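Local coordinates for protein acetyltransferase (Elizabethkingia anophelis, PDB 6AO7) that binds acetyl-coenzyme A and probably transfers its acetyl group to an acceptor substrate, in the manner of GNAT acetyltransferases, at residues I73-V78 with L91-V95; I96-K100 with L158-L162. One frame throughout, in Å; residues are numbered along the deposited sequence.

Interaction 1. Residues I73-V78 with L91-V95; sequences IKNIAV and LLKDV. With ACO (acetyl coenzyme *a), chain B.
Ile76, on strand 70-78, reaches between Leu91 and Leu92 of helix 87-101, in the beta-alpha-beta unit at the heart of the GNAT fold. With CG1 anti to the backbone N (chi1 -176°), its CB sends one branch to the helix and the other to acetyl-CoA. CG1 passes Leu91 CD1 at 4.1 Å, as the two side chains slide by each other in opposite directions. The tip, Ile76 CD1, presses on Leu92 CD2 at 3.7 Å, the two side chains crossing nearly perpendicularly. Ile76 CG2 instead lies 3.9 Å from the acetyl oxygen O of acetyl-CoA. One turn further along the helix, Val95 CG1 packs on Ile73 CD1 (3.7 Å), while Leu91 CD1 also meets Val78 CG2 at the other end of the strand segment. The strand backbone serves the cofactor. Ile76 N donates to the acetyl O (3.1 Å, N-H...O 146°), Ile76 O accepts from pantetheine N4P (2.8 Å), and Val78 N donates to O9P of acetyl-CoA (2.8 Å, 161°). Gly86, Gly88 and Gly89, near the start of the same helix, bind the cofactor further through their backbone N atoms. Apolar branches thus hold the strand on its helix while main-chain polar groups fix the pantetheine arm and its acetyl group, and the Ile76 N-H probably polarises the acetyl carbonyl, as expected for acetyl transfer in this family.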
loop_
_atom_site.group_PDB
_atom_site.type_symbol
_atom_site.label_atom_id
_atom_site.label_comp_id
_atom_site.label_asym_id
_atom_site.label_seq_id
_atom_site.Cartn_x
_atom_site.Cartn_y
_atom_site.Cartn_z
ATOM N N ILE A 73 1.435 3.892 17.218
ATOM C CA ILE A 73 2.162 5.095 16.830
ATOM C C ILE A 73 1.122 6.034 16.232
ATOM O O ILE A 73 0.758 5.893 15.062
ATOM C CB ILE A 73 3.277 4.789 15.831
ATOM C CG1 ILE A 73 4.185 3.681 16.378
ATOM C CG2 ILE A 73 4.044 6.092 15.468
ATOM C CD1 ILE A 73 5.241 3.237 15.377
ATOM N N LYS A 74 0.610 6.965 17.040
ATOM C CA LYS A 74 -0.389 7.905 16.548
ATOM C C LYS A 74 0.228 9.009 15.703
ATOM O O LYS A 74 -0.489 9.667 14.941
ATOM C CB LYS A 74 -1.159 8.541 17.708
ATOM C CG LYS A 74 -2.430 7.785 18.184
ATOM C CD LYS A 74 -3.591 7.884 17.192
ATOM C CE LYS A 74 -4.944 7.678 17.891
ATOM N NZ LYS A 74 -6.085 7.619 16.924
ATOM N N ASN A 75 1.529 9.240 15.842
ATOM C CA ASN A 75 2.169 10.360 15.165
ATOM C C ASN A 75 3.656 10.070 15.074
ATOM O O ASN A 75 4.262 9.647 16.053
ATOM C CB ASN A 75 1.920 11.677 15.919
ATOM C CG ASN A 75 2.291 12.897 15.098
ATOM O OD1 ASN A 75 3.457 13.089 14.754
ATOM N ND2 ASN A 75 1.308 13.753 14.825
ATOM N N ILE A 76 4.227 10.228 13.886
ATOM C CA ILE A 76 5.672 10.136 13.727
ATOM C C ILE A 76 6.071 11.120 12.636
ATOM O O ILE A 76 5.477 11.132 11.548
ATOM C CB ILE A 76 6.153 8.702 13.407
ATOM C CG1 ILE A 76 7.684 8.662 13.356
ATOM C CG2 ILE A 76 5.556 8.175 12.094
ATOM C CD1 ILE A 76 8.240 7.279 13.022
ATOM N N ALA A 77 7.055 11.968 12.927
ATOM C CA ALA A 77 7.393 13.024 11.974
ATOM C C ALA A 77 8.879 13.353 12.029
ATOM O O ALA A 77 9.516 13.251 13.080
ATOM C CB ALA A 77 6.584 14.300 12.243
ATOM N N VAL A 78 9.416 13.763 10.881
ATOM C CA VAL A 78 10.787 14.235 10.764
ATOM C C VAL A 78 10.750 15.561 10.033
ATOM O O VAL A 78 10.052 15.690 9.018
ATOM C CB VAL A 78 11.670 13.218 10.015
ATOM C CG1 VAL A 78 13.014 13.817 9.674
ATOM C CG2 VAL A 78 11.824 11.956 10.850
ATOM N N LEU A 91 13.949 6.420 14.336
ATOM C CA LEU A 91 12.807 6.609 15.226
ATOM C C LEU A 91 12.006 5.318 15.372
ATOM O O LEU A 91 11.643 4.925 16.486
ATOM C CB LEU A 91 11.915 7.749 14.719
ATOM C CG LEU A 91 12.454 9.181 14.792
ATOM C CD1 LEU A 91 11.371 10.178 14.419
ATOM C CD2 LEU A 91 12.968 9.485 16.176
ATOM N N LEU A 92 11.724 4.632 14.254
ATOM C CA LEU A 92 10.911 3.422 14.327
ATOM C C LEU A 92 11.578 2.344 15.179
ATOM O O LEU A 92 10.905 1.663 15.966
ATOM C CB LEU A 92 10.612 2.897 12.920
ATOM C CG LEU A 92 9.627 3.741 12.102
ATOM C CD1 LEU A 92 9.632 3.301 10.654
ATOM C CD2 LEU A 92 8.229 3.603 12.701
ATOM N N LYS A 93 12.895 2.172 15.032
ATOM C CA LYS A 93 13.644 1.256 15.892
ATOM C C LYS A 93 13.497 1.623 17.362
ATOM O O LYS A 93 13.399 0.739 18.226
ATOM C CB LYS A 93 15.128 1.269 15.504
ATOM N N ASP A 94 13.529 2.922 17.672
ATOM C CA ASP A 94 13.402 3.346 19.059
ATOM C C ASP A 94 11.998 3.085 19.588
ATOM O O ASP A 94 11.841 2.672 20.738
ATOM C CB ASP A 94 13.774 4.822 19.189
ATOM C CG ASP A 94 13.989 5.238 20.621
ATOM O OD1 ASP A 94 15.080 4.948 21.149
ATOM O OD2 ASP A 94 13.075 5.845 21.221
ATOM N N VAL A 95 10.967 3.307 18.761
ATOM C CA VAL A 95 9.594 3.025 19.188
ATOM C C VAL A 95 9.440 1.556 19.545
ATOM O O VAL A 95 8.804 1.210 20.551
ATOM C CB VAL A 95 8.582 3.408 18.096
ATOM C CG1 VAL A 95 7.166 3.039 18.554
ATOM C CG2 VAL A 95 8.670 4.857 17.761
HETATM N N1A ACO B . 8.357 4.709 -2.570
HETATM C C2A ACO B . 8.647 4.128 -1.405
HETATM N N3A ACO B . 9.669 4.365 -0.581
HETATM C C4A ACO B . 10.477 5.308 -1.076
HETATM C C5A ACO B . 10.325 5.983 -2.279
HETATM C C6A ACO B . 9.190 5.658 -3.050
HETATM N N6A ACO B . 8.901 6.218 -4.228
HETATM N N7A ACO B . 11.389 6.846 -2.495
HETATM C C8A ACO B . 12.143 6.680 -1.433
HETATM N N9A ACO B . 11.650 5.771 -0.533
HETATM C C1B ACO B . 12.259 5.317 0.716
HETATM C C2B ACO B . 13.685 5.772 0.981
HETATM O O2B ACO B . 14.637 5.065 0.200
HETATM C C3B ACO B . 13.790 5.378 2.453
HETATM O O3B ACO B . 13.968 3.955 2.608
HETATM P P3B ACO B . 15.372 3.183 2.745
HETATM O O7A ACO B . 16.062 3.326 1.374
HETATM O O8A ACO B . 16.108 3.841 3.936
HETATM O O9A ACO B . 15.058 1.747 3.058
HETATM C C4B ACO B . 12.368 5.606 2.989
HETATM O O4B ACO B . 11.532 5.807 1.823
HETATM C C5B ACO B . 12.260 6.747 3.973
HETATM O O5B ACO B . 13.217 6.418 5.005
HETATM P P1A ACO B . 13.751 7.534 6.117
HETATM O O1A ACO B . 14.775 8.469 5.598
HETATM O O2A ACO B . 14.262 6.710 7.289
HETATM O O3A ACO B . 12.390 8.295 6.446
HETATM P P2A ACO B . 12.101 9.754 7.027
HETATM O O4A ACO B . 13.335 10.141 7.744
HETATM O O5A ACO B . 11.787 10.675 5.863
HETATM O O6A ACO B . 10.802 9.643 7.936
HETATM C CBP ACO B . 8.434 10.112 7.740
HETATM C CCP ACO B . 9.571 9.162 7.385
HETATM C CDP ACO B . 8.273 10.128 9.270
HETATM C CEP ACO B . 7.140 9.587 7.096
HETATM C CAP ACO B . 8.774 11.547 7.259
HETATM O OAP ACO B . 9.037 11.549 5.865
HETATM C C9P ACO B . 7.759 12.618 7.628
HETATM O O9P ACO B . 7.799 13.144 8.735
HETATM N N8P ACO B . 6.817 12.890 6.731
HETATM C C7P ACO B . 5.730 13.819 7.005
HETATM C C6P ACO B . 4.878 13.381 8.192
HETATM C C5P ACO B . 4.251 12.023 7.976
HETATM O O5P ACO B . 3.768 11.709 6.891
HETATM N N4P ACO B . 4.248 11.203 9.024
HETATM C C3P ACO B . 3.635 9.880 9.011
HETATM C C2P ACO B . 2.122 9.947 8.966
HETATM S S1P ACO B . 1.225 8.473 9.583
HETATM C C ACO B . 1.364 8.749 11.332
HETATM O O ACO B . 1.977 9.670 11.797
HETATM C CH3 ACO B . 0.686 7.692 12.151
#

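Interaction 2. Residues I96-K100 with L158-L162; sequences ILKAK and LTMEL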
loop_
_atom_site.group_PDB
_atom_site.type_symbol
_atom_site.label_atom_id
_atom_site.label_comp_id
_atom_site.label_asym_id
_atom_site.label_seq_id
_atom_site.Cartn_x
_atom_site.Cartn_y
_atom_site.Cartn_z
ATOM N N ILE A 96 9.984 0.674 18.699
ATOM C CA ILE A 96 9.882 -0.765 18.908
ATOM C C ILE A 96 10.464 -1.154 20.257
ATOM O O ILE A 96 9.897 -1.983 20.983
ATOM C CB ILE A 96 10.582 -1.520 17.762
ATOM C CG1 ILE A 96 9.825 -1.338 16.444
ATOM C CG2 ILE A 96 10.738 -2.987 18.117
ATOM C CD1 ILE A 96 10.592 -1.842 15.211
ATOM N N LEU A 97 11.599 -0.556 20.626
ATOM C CA LEU A 97 12.193 -0.881 21.919
ATOM C C LEU A 97 11.347 -0.340 23.068
ATOM O O LEU A 97 11.153 -1.026 24.078
ATOM C CB LEU A 97 13.618 -0.342 21.997
ATOM C CG LEU A 97 14.454 -0.965 23.118
ATOM C CD1 LEU A 97 15.795 -1.426 22.571
ATOM C CD2 LEU A 97 14.646 -0.004 24.288
ATOM N N LYS A 98 10.830 0.884 22.932
ATOM C CA LYS A 98 10.029 1.469 24.008
ATOM C C LYS A 98 8.757 0.664 24.253
ATOM O O LYS A 98 8.326 0.497 25.401
ATOM C CB LYS A 98 9.671 2.919 23.672
ATOM C CG LYS A 98 10.373 3.966 24.508
ATOM C CD LYS A 98 11.837 4.116 24.134
ATOM C CE LYS A 98 12.277 5.540 24.378
ATOM N NZ LYS A 98 13.674 5.786 23.952
ATOM N N ALA A 99 8.129 0.178 23.181
ATOM C CA ALA A 99 6.883 -0.568 23.326
ATOM C C ALA A 99 7.129 -1.926 23.964
ATOM O O ALA A 99 6.344 -2.378 24.810
ATOM C CB ALA A 99 6.203 -0.725 21.963
ATOM N N LYS A 100 8.206 -2.596 23.551
ATOM C CA LYS A 100 8.618 -3.837 24.185
ATOM C C LYS A 100 8.911 -3.625 25.663
ATOM O O LYS A 100 8.527 -4.444 26.506
ATOM C CB LYS A 100 9.853 -4.382 23.474
ATOM C CG LYS A 100 9.673 -5.717 22.799
ATOM C CD LYS A 100 10.993 -6.183 22.200
ATOM C CE LYS A 100 11.380 -5.344 20.985
ATOM N NZ LYS A 100 11.010 -6.037 19.715
ATOM N N LEU A 158 -1.205 -1.131 9.911
ATOM C CA LEU A 158 -0.147 -2.129 9.904
ATOM C C LEU A 158 0.206 -2.500 11.336
ATOM O O LEU A 158 0.130 -1.672 12.238
ATOM C CB LEU A 158 1.123 -1.632 9.187
ATOM C CG LEU A 158 0.981 -1.091 7.764
ATOM C CD1 LEU A 158 0.709 0.419 7.764
ATOM C CD2 LEU A 158 2.262 -1.392 6.939
ATOM N N THR A 159 0.628 -3.747 11.527
ATOM C CA THR A 159 0.806 -4.316 12.851
ATOM C C THR A 159 2.108 -5.081 12.898
ATOM O O THR A 159 2.426 -5.838 11.982
ATOM C CB THR A 159 -0.321 -5.283 13.232
ATOM O OG1 THR A 159 -1.584 -4.621 13.116
ATOM C CG2 THR A 159 -0.132 -5.769 14.653
ATOM N N MET A 160 2.838 -4.907 13.987
ATOM C CA MET A 160 4.073 -5.636 14.216
ATOM C C MET A 160 3.930 -6.422 15.504
ATOM O O MET A 160 3.577 -5.848 16.538
ATOM C CB MET A 160 5.264 -4.690 14.315
ATOM C CG MET A 160 6.543 -5.395 14.675
ATOM S SD MET A 160 7.826 -4.198 15.049
ATOM C CE MET A 160 9.068 -5.261 15.781
ATOM N N GLU A 161 4.195 -7.727 15.443
ATOM C CA GLU A 161 4.218 -8.539 16.656
ATOM C C GLU A 161 5.557 -8.318 17.348
ATOM O O GLU A 161 6.614 -8.508 16.738
ATOM C CB GLU A 161 3.993 -10.015 16.328
ATOM N N LEU A 162 5.517 -7.892 18.604
ATOM C CA LEU A 162 6.730 -7.516 19.323
ATOM C C LEU A 162 7.340 -8.710 20.037
ATOM O O LEU A 162 6.658 -9.702 20.298
ATOM C CB LEU A 162 6.443 -6.404 20.338
ATOM C CG LEU A 162 5.982 -5.052 19.797
ATOM C CD1 LEU A 162 5.418 -4.219 20.916
ATOM C CD2 LEU A 162 7.139 -4.325 19.115
ATOM O OXT LEU A 162 8.528 -8.692 20.369
#
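In the GNAT fold, helix 87-101 covers the central mixed sheet, and here its last turns meet the end of strand 155-161 through Ile96, Ala99, Lys100, Met160 and the C-terminal Leu162. Met160 swings CG away from its own amide N (chi1 175°) and stays extended beyond it, which brings the thioether across Ile96 at about a right angle. Its SD rests 3.6 Å from Ile96 CD1, and the terminal methyl CE lies 3.7 Å from Ile96 CG2, so both branches of the isoleucine are used. Leu162 fits in next to this pair with its two methyls divided between helix residues: CD1 abuts Ala99 CB at 3.7 Å, whereas CD2 sits 4.0 Å from Ile96 CG2. The small Ala99 side chain points toward the strand end and brings the helix backbone close to the leucine, with CA atoms of Lys100 and Leu162 6.4 Å apart. Leu107, on the intervening strand 106-112, touches both Ile96 and Ala99 and pairs through its backbone with Met160, which ties the helix, that strand and the chain end into one apolar patch. Phe127 also lies against Met160. Toward solvent the character changes. The aliphatic part of Lys100 runs obliquely over Leu162, its CG 4.1 Å from Leu162 CB. The chain then bends at chi3 (-71°) and again at chi4, and Lys100 NZ forms a long salt bridge of 3.7 Å with Leu162 OXT of the terminal carboxylate.

Overall arrangement
From the N terminus, three strands and two helices precede strand 70-78; the chain then passes through the cofactor-binding turn into helix 87-101, and interaction 1 closes this short loop of 12 residues. Interaction 2 opens immediately afterwards, at the next residue of the same helix, and closes only at the C terminus, enclosing 57 residues, among them strand 106-112, helix 116-124, strand 128-133 and helix 136-140. The two contacts therefore follow in series, neither nesting nor crossing, with centres 11 Å apart. Together they set one helix on one sheet: its earlier part on the buried strand that carries acetyl-CoA, its later part on the C-terminal end of strand 155-161, beyond strand 106-112, near the surface.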